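Local coordinates for protein botulinum neurotoxin type G (PDB 3MPP) that binds nerve-cell surfaces through its receptor-binding domain and helps deliver the toxin's protease light chain into the host cytosol, at residues S1-R13 with K199-T211. The protein carries 4 engineered substitutions. Sequence-based numbering, arbitrary orientation.
Sequences SNAILSLSYRGGR and KDFNIFGRELNAT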
loop_
_atom_site.group_PDB
_atom_site.type_symbol
_atom_site.label_atom_id
_atom_site.label_comp_id
_atom_site.label_asym_id
_atom_site.label_seq_id
_atom_site.Cartn_x
_atom_site.Cartn_y
_atom_site.Cartn_z
ATOM N N SER A 1 2.757 -5.577 25.201
ATOM C CA SER A 1 1.649 -6.068 26.011
ATOM C C SER A 1 0.308 -5.568 25.486
ATOM O O SER A 1 -0.123 -5.940 24.393
ATOM C CB SER A 1 1.829 -5.645 27.472
ATOM O OG SER A 1 0.817 -6.196 28.299
ATOM N N ASN A 2 -0.346 -4.722 26.274
ATOM C CA ASN A 2 -1.656 -4.190 25.923
ATOM C C ASN A 2 -1.578 -2.714 25.546
ATOM O O ASN A 2 -0.879 -1.935 26.196
ATOM C CB ASN A 2 -2.627 -4.385 27.089
ATOM C CG ASN A 2 -4.077 -4.242 26.672
ATOM O OD1 ASN A 2 -4.382 -4.106 25.486
ATOM N ND2 ASN A 2 -4.981 -4.278 27.647
ATOM N N ALA A 3 -2.298 -2.331 24.496
ATOM C CA ALA A 3 -2.266 -0.957 24.012
ATOM C C ALA A 3 -2.697 0.051 25.079
ATOM O O ALA A 3 -3.801 -0.034 25.616
ATOM C CB ALA A 3 -3.131 -0.811 22.770
ATOM N N ILE A 4 -1.807 0.995 25.378
ATOM C CA ILE A 4 -2.119 2.144 26.223
ATOM C C ILE A 4 -3.164 3.036 25.562
ATOM O O ILE A 4 -3.985 3.661 26.235
ATOM C CB ILE A 4 -0.869 3.011 26.450
ATOM C CG1 ILE A 4 0.070 2.367 27.467
ATOM C CG2 ILE A 4 -1.258 4.402 26.908
ATOM C CD1 ILE A 4 1.274 3.225 27.766
ATOM N N LEU A 5 -3.117 3.100 24.234
ATOM C CA LEU A 5 -3.994 3.978 23.475
ATOM C C LEU A 5 -4.114 3.418 22.062
ATOM O O LEU A 5 -3.121 2.979 21.479
ATOM C CB LEU A 5 -3.422 5.398 23.442
ATOM C CG LEU A 5 -4.007 6.399 22.428
ATOM C CD1 LEU A 5 -5.435 6.782 22.796
ATOM C CD2 LEU A 5 -3.143 7.641 22.326
ATOM N N SER A 6 -5.328 3.410 21.525
ATOM C CA SER A 6 -5.544 2.968 20.148
ATOM C C SER A 6 -6.651 3.794 19.512
ATOM O O SER A 6 -7.773 3.842 20.019
ATOM C CB SER A 6 -5.897 1.481 20.099
ATOM O OG SER A 6 -7.192 1.240 20.615
ATOM N N LEU A 7 -6.335 4.457 18.407
ATOM C CA LEU A 7 -7.322 5.290 17.740
ATOM C C LEU A 7 -8.133 4.449 16.763
ATOM O O LEU A 7 -7.580 3.723 15.938
ATOM C CB LEU A 7 -6.663 6.468 17.016
ATOM C CG LEU A 7 -5.937 7.492 17.905
ATOM C CD1 LEU A 7 -5.494 8.728 17.114
ATOM C CD2 LEU A 7 -6.817 7.896 19.065
ATOM N N SER A 8 -9.450 4.539 16.875
ATOM C CA SER A 8 -10.332 3.917 15.903
ATOM C C SER A 8 -11.410 4.909 15.528
ATOM O O SER A 8 -11.879 5.680 16.365
ATOM C CB SER A 8 -10.968 2.649 16.466
ATOM O OG SER A 8 -9.979 1.708 16.833
ATOM N N TYR A 9 -11.785 4.895 14.258
ATOM C CA TYR A 9 -12.888 5.700 13.770
ATOM C C TYR A 9 -14.110 4.796 13.657
ATOM O O TYR A 9 -14.294 4.110 12.652
ATOM C CB TYR A 9 -12.533 6.305 12.412
ATOM C CG TYR A 9 -13.552 7.293 11.907
ATOM C CD1 TYR A 9 -14.356 6.991 10.814
ATOM C CD2 TYR A 9 -13.715 8.531 12.525
ATOM C CE1 TYR A 9 -15.293 7.892 10.349
ATOM C CE2 TYR A 9 -14.648 9.439 12.065
ATOM C CZ TYR A 9 -15.436 9.113 10.981
ATOM O OH TYR A 9 -16.367 10.013 10.521
ATOM N N ARG A 10 -14.937 4.802 14.698
ATOM C CA ARG A 10 -16.110 3.933 14.769
ATOM C C ARG A 10 -17.407 4.728 14.651
ATOM O O ARG A 10 -17.686 5.592 15.479
ATOM C CB ARG A 10 -16.115 3.164 16.095
ATOM C CG ARG A 10 -14.869 2.328 16.354
ATOM C CD ARG A 10 -15.002 0.924 15.786
ATOM N NE ARG A 10 -13.830 0.101 16.083
ATOM C CZ ARG A 10 -13.578 -0.441 17.270
ATOM N NH1 ARG A 10 -14.412 -0.245 18.282
ATOM N NH2 ARG A 10 -12.487 -1.177 17.447
ATOM N N GLY A 11 -18.196 4.431 13.623
ATOM C CA GLY A 11 -19.510 5.034 13.474
ATOM C C GLY A 11 -19.559 6.547 13.558
ATOM O O GLY A 11 -20.314 7.109 14.351
ATOM N N GLY A 12 -18.752 7.213 12.737
ATOM C CA GLY A 12 -18.793 8.659 12.640
ATOM C C GLY A 12 -17.931 9.378 13.655
ATOM O O GLY A 12 -17.777 10.596 13.585
ATOM N N ARG A 13 -17.358 8.637 14.596
ATOM C CA ARG A 13 -16.553 9.262 15.636
ATOM C C ARG A 13 -15.178 8.615 15.821
ATOM O O ARG A 13 -15.024 7.403 15.683
ATOM C CB ARG A 13 -17.317 9.282 16.965
ATOM C CG ARG A 13 -17.708 7.907 17.486
ATOM C CD ARG A 13 -18.286 7.993 18.893
ATOM N NE ARG A 13 -19.632 8.564 18.915
ATOM C CZ ARG A 13 -20.747 7.846 19.014
ATOM N NH1 ARG A 13 -20.682 6.525 19.102
ATOM N NH2 ARG A 13 -21.929 8.449 19.029
ATOM N N LYS A 199 -3.357 5.459 9.803
ATOM C CA LYS A 199 -4.339 4.493 10.262
ATOM C C LYS A 199 -3.711 3.616 11.334
ATOM O O LYS A 199 -2.490 3.560 11.461
ATOM C CB LYS A 199 -4.844 3.615 9.101
ATOM C CG LYS A 199 -3.828 2.597 8.589
ATOM C CD LYS A 199 -4.462 1.664 7.545
ATOM C CE LYS A 199 -3.423 0.831 6.811
ATOM N NZ LYS A 199 -4.051 -0.260 5.976
ATOM N N ASP A 200 -4.561 2.946 12.104
ATOM C CA ASP A 200 -4.125 1.993 13.119
ATOM C C ASP A 200 -3.097 2.573 14.076
ATOM O O ASP A 200 -2.077 1.938 14.329
ATOM C CB ASP A 200 -3.537 0.742 12.454
ATOM C CG ASP A 200 -4.557 -0.021 11.637
ATOM O OD1 ASP A 200 -5.761 0.046 11.962
ATOM O OD2 ASP A 200 -4.151 -0.699 10.670
ATOM N N PHE A 201 -3.346 3.767 14.611
ATOM C CA PHE A 201 -2.397 4.316 15.570
ATOM C C PHE A 201 -2.572 3.664 16.943
ATOM O O PHE A 201 -3.681 3.610 17.481
ATOM C CB PHE A 201 -2.487 5.839 15.688
ATOM C CG PHE A 201 -1.466 6.418 16.632
ATOM C CD1 PHE A 201 -0.239 6.854 16.163
ATOM C CD2 PHE A 201 -1.720 6.487 17.996
ATOM C CE1 PHE A 201 0.709 7.365 17.035
ATOM C CE2 PHE A 201 -0.778 6.998 18.866
ATOM C CZ PHE A 201 0.435 7.437 18.388
ATOM N N ASN A 202 -1.461 3.172 17.489
ATOM C CA ASN A 202 -1.442 2.468 18.765
ATOM C C ASN A 202 -0.238 2.858 19.596
ATOM O O ASN A 202 0.861 3.006 19.067
ATOM C CB ASN A 202 -1.367 0.954 18.547
ATOM C CG ASN A 202 -2.636 0.378 17.979
ATOM O OD1 ASN A 202 -2.730 0.119 16.777
ATOM N ND2 ASN A 202 -3.620 0.153 18.842
ATOM N N ILE A 203 -0.452 2.987 20.904
ATOM C CA ILE A 203 0.627 3.170 21.860
ATOM C C ILE A 203 0.707 1.947 22.759
ATOM O O ILE A 203 -0.321 1.457 23.224
ATOM C CB ILE A 203 0.341 4.353 22.790
ATOM C CG1 ILE A 203 0.042 5.616 21.985
ATOM C CG2 ILE A 203 1.510 4.566 23.741
ATOM C CD1 ILE A 203 1.262 6.437 21.694
ATOM N N PHE A 204 1.919 1.467 23.024
ATOM C CA PHE A 204 2.115 0.372 23.978
ATOM C C PHE A 204 3.018 0.788 25.132
ATOM O O PHE A 204 3.977 1.538 24.946
ATOM C CB PHE A 204 2.677 -0.867 23.282
ATOM C CG PHE A 204 1.745 -1.460 22.269
ATOM C CD1 PHE A 204 0.778 -2.372 22.653
ATOM C CD2 PHE A 204 1.829 -1.100 20.932
ATOM C CE1 PHE A 204 -0.085 -2.920 21.727
ATOM C CE2 PHE A 204 0.969 -1.641 20.001
ATOM C CZ PHE A 204 0.009 -2.556 20.401
ATOM N N GLY A 205 2.704 0.295 26.327
ATOM C CA GLY A 205 3.424 0.686 27.525
ATOM C C GLY A 205 4.689 -0.111 27.762
ATOM O O GLY A 205 5.275 -0.054 28.843
ATOM N N ARG A 206 5.111 -0.860 26.752
ATOM C CA ARG A 206 6.316 -1.670 26.861
ATOM C C ARG A 206 7.035 -1.733 25.524
ATOM O O ARG A 206 6.458 -1.405 24.489
ATOM C CB ARG A 206 5.962 -3.078 27.343
ATOM C CG ARG A 206 5.380 -3.099 28.747
ATOM C CD ARG A 206 4.600 -4.370 29.032
ATOM N NE ARG A 206 3.736 -4.215 30.199
ATOM C CZ ARG A 206 2.552 -3.612 30.170
ATOM N NH1 ARG A 206 2.092 -3.105 29.034
ATOM N NH2 ARG A 206 1.827 -3.510 31.274
ATOM N N GLU A 207 8.298 -2.141 25.551
ATOM C CA GLU A 207 9.050 -2.366 24.326
ATOM C C GLU A 207 8.661 -3.711 23.724
ATOM O O GLU A 207 9.003 -4.763 24.269
ATOM C CB GLU A 207 10.557 -2.335 24.597
ATOM C CG GLU A 207 11.409 -2.733 23.395
ATOM C CD GLU A 207 12.830 -3.115 23.772
ATOM O OE1 GLU A 207 13.128 -3.175 24.981
ATOM O OE2 GLU A 207 13.648 -3.364 22.862
ATOM N N LEU A 208 7.934 -3.676 22.610
ATOM C CA LEU A 208 7.579 -4.898 21.902
ATOM C C LEU A 208 8.829 -5.489 21.266
ATOM O O LEU A 208 9.648 -4.758 20.705
ATOM C CB LEU A 208 6.527 -4.621 20.819
ATOM C CG LEU A 208 5.145 -4.130 21.260
ATOM C CD1 LEU A 208 4.251 -3.877 20.053
ATOM C CD2 LEU A 208 4.495 -5.123 22.213
ATOM N N ASN A 209 8.982 -6.806 21.362
ATOM C CA ASN A 209 10.117 -7.483 20.743
ATOM C C ASN A 209 9.860 -7.826 19.276
ATOM O O ASN A 209 8.722 -7.778 18.809
ATOM C CB ASN A 209 10.509 -8.739 21.537
ATOM C CG ASN A 209 9.360 -9.732 21.683
ATOM O OD1 ASN A 209 8.589 -9.959 20.747
ATOM N ND2 ASN A 209 9.258 -10.346 22.861
ATOM N N ALA A 210 10.926 -8.172 18.558
ATOM C CA ALA A 210 10.851 -8.461 17.127
ATOM C C ALA A 210 9.760 -9.469 16.757
ATOM O O ALA A 210 9.149 -9.360 15.703
ATOM C CB ALA A 210 12.208 -8.924 16.606
ATOM N N THR A 211 9.516 -10.450 17.617
ATOM C CA THR A 211 8.480 -11.444 17.340
ATOM C C THR A 211 7.093 -10.827 17.471
ATOM O O THR A 211 6.211 -11.072 16.648
ATOM C CB THR A 211 8.571 -12.657 18.285
ATOM O OG1 THR A 211 9.820 -13.327 18.087
ATOM C CG2 THR A 211 7.429 -13.622 18.003
HETATM O O HOH W 1 -5.938 5.132 14.019
#
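Ala3 lies against the ring of Phe204, its CB 3.8 Å from CE1, while the backbone of Asn2 and Ala3 runs close by the same ring at an oblique angle. Leu208 covers one face of that ring with CD1, offset toward the rim. The Phe201 ring meets Leu5 CD2 at its edge, 4.2 Å from CE2, and Leu7 CG lies obliquely near CD2 of Phe201. At the chain start Ser1 rests over one face of the Arg206 guanidinium, but both residues are poorly ordered and this end is doubtful in detail.

Between these groups strands 5-10 and 199-204 run antiparallel, their axes at 168°. Ile203 N gives a nearly straight bond of 2.7 Å to Leu5 O, and Leu7 N reaches Phe201 O at 2.9 Å, in the carbonyl plane. Next along, a water takes the Phe201 N-H and donates to Leu7 O, bridging the strands where they begin to part. At the other end Ile4 and Leu5 both face Ile203 in a classic beta bulge; Ile203 O receives only weak bonds from their two N atoms. Ile4 swings its CD1 over Gly205, 3.3 Å from CA, with CG1 anti to its carbonyl carbon (chi1 -76°). Leu5 and Ile203 point to the same side of the sheet, CB to CG1 3.8 Å, and both reach Ile182 of strand 181-187 in the facing sheet.

The contact thus joins the first strand of the N-terminal receptor-binding subdomain to its last, within a concanavalin-like beta sandwich. Straight backbone bonds and the water fix the register from Leu5 to Leu7, apolar side chains fill the core side, and beyond the bulge the ordered contacts are those of Ala3 with Phe204 and of Ile4 with Gly205, whose buried N has no hydrogen-bond partner in the model and meets the apolar CG1 of Ile4 instead.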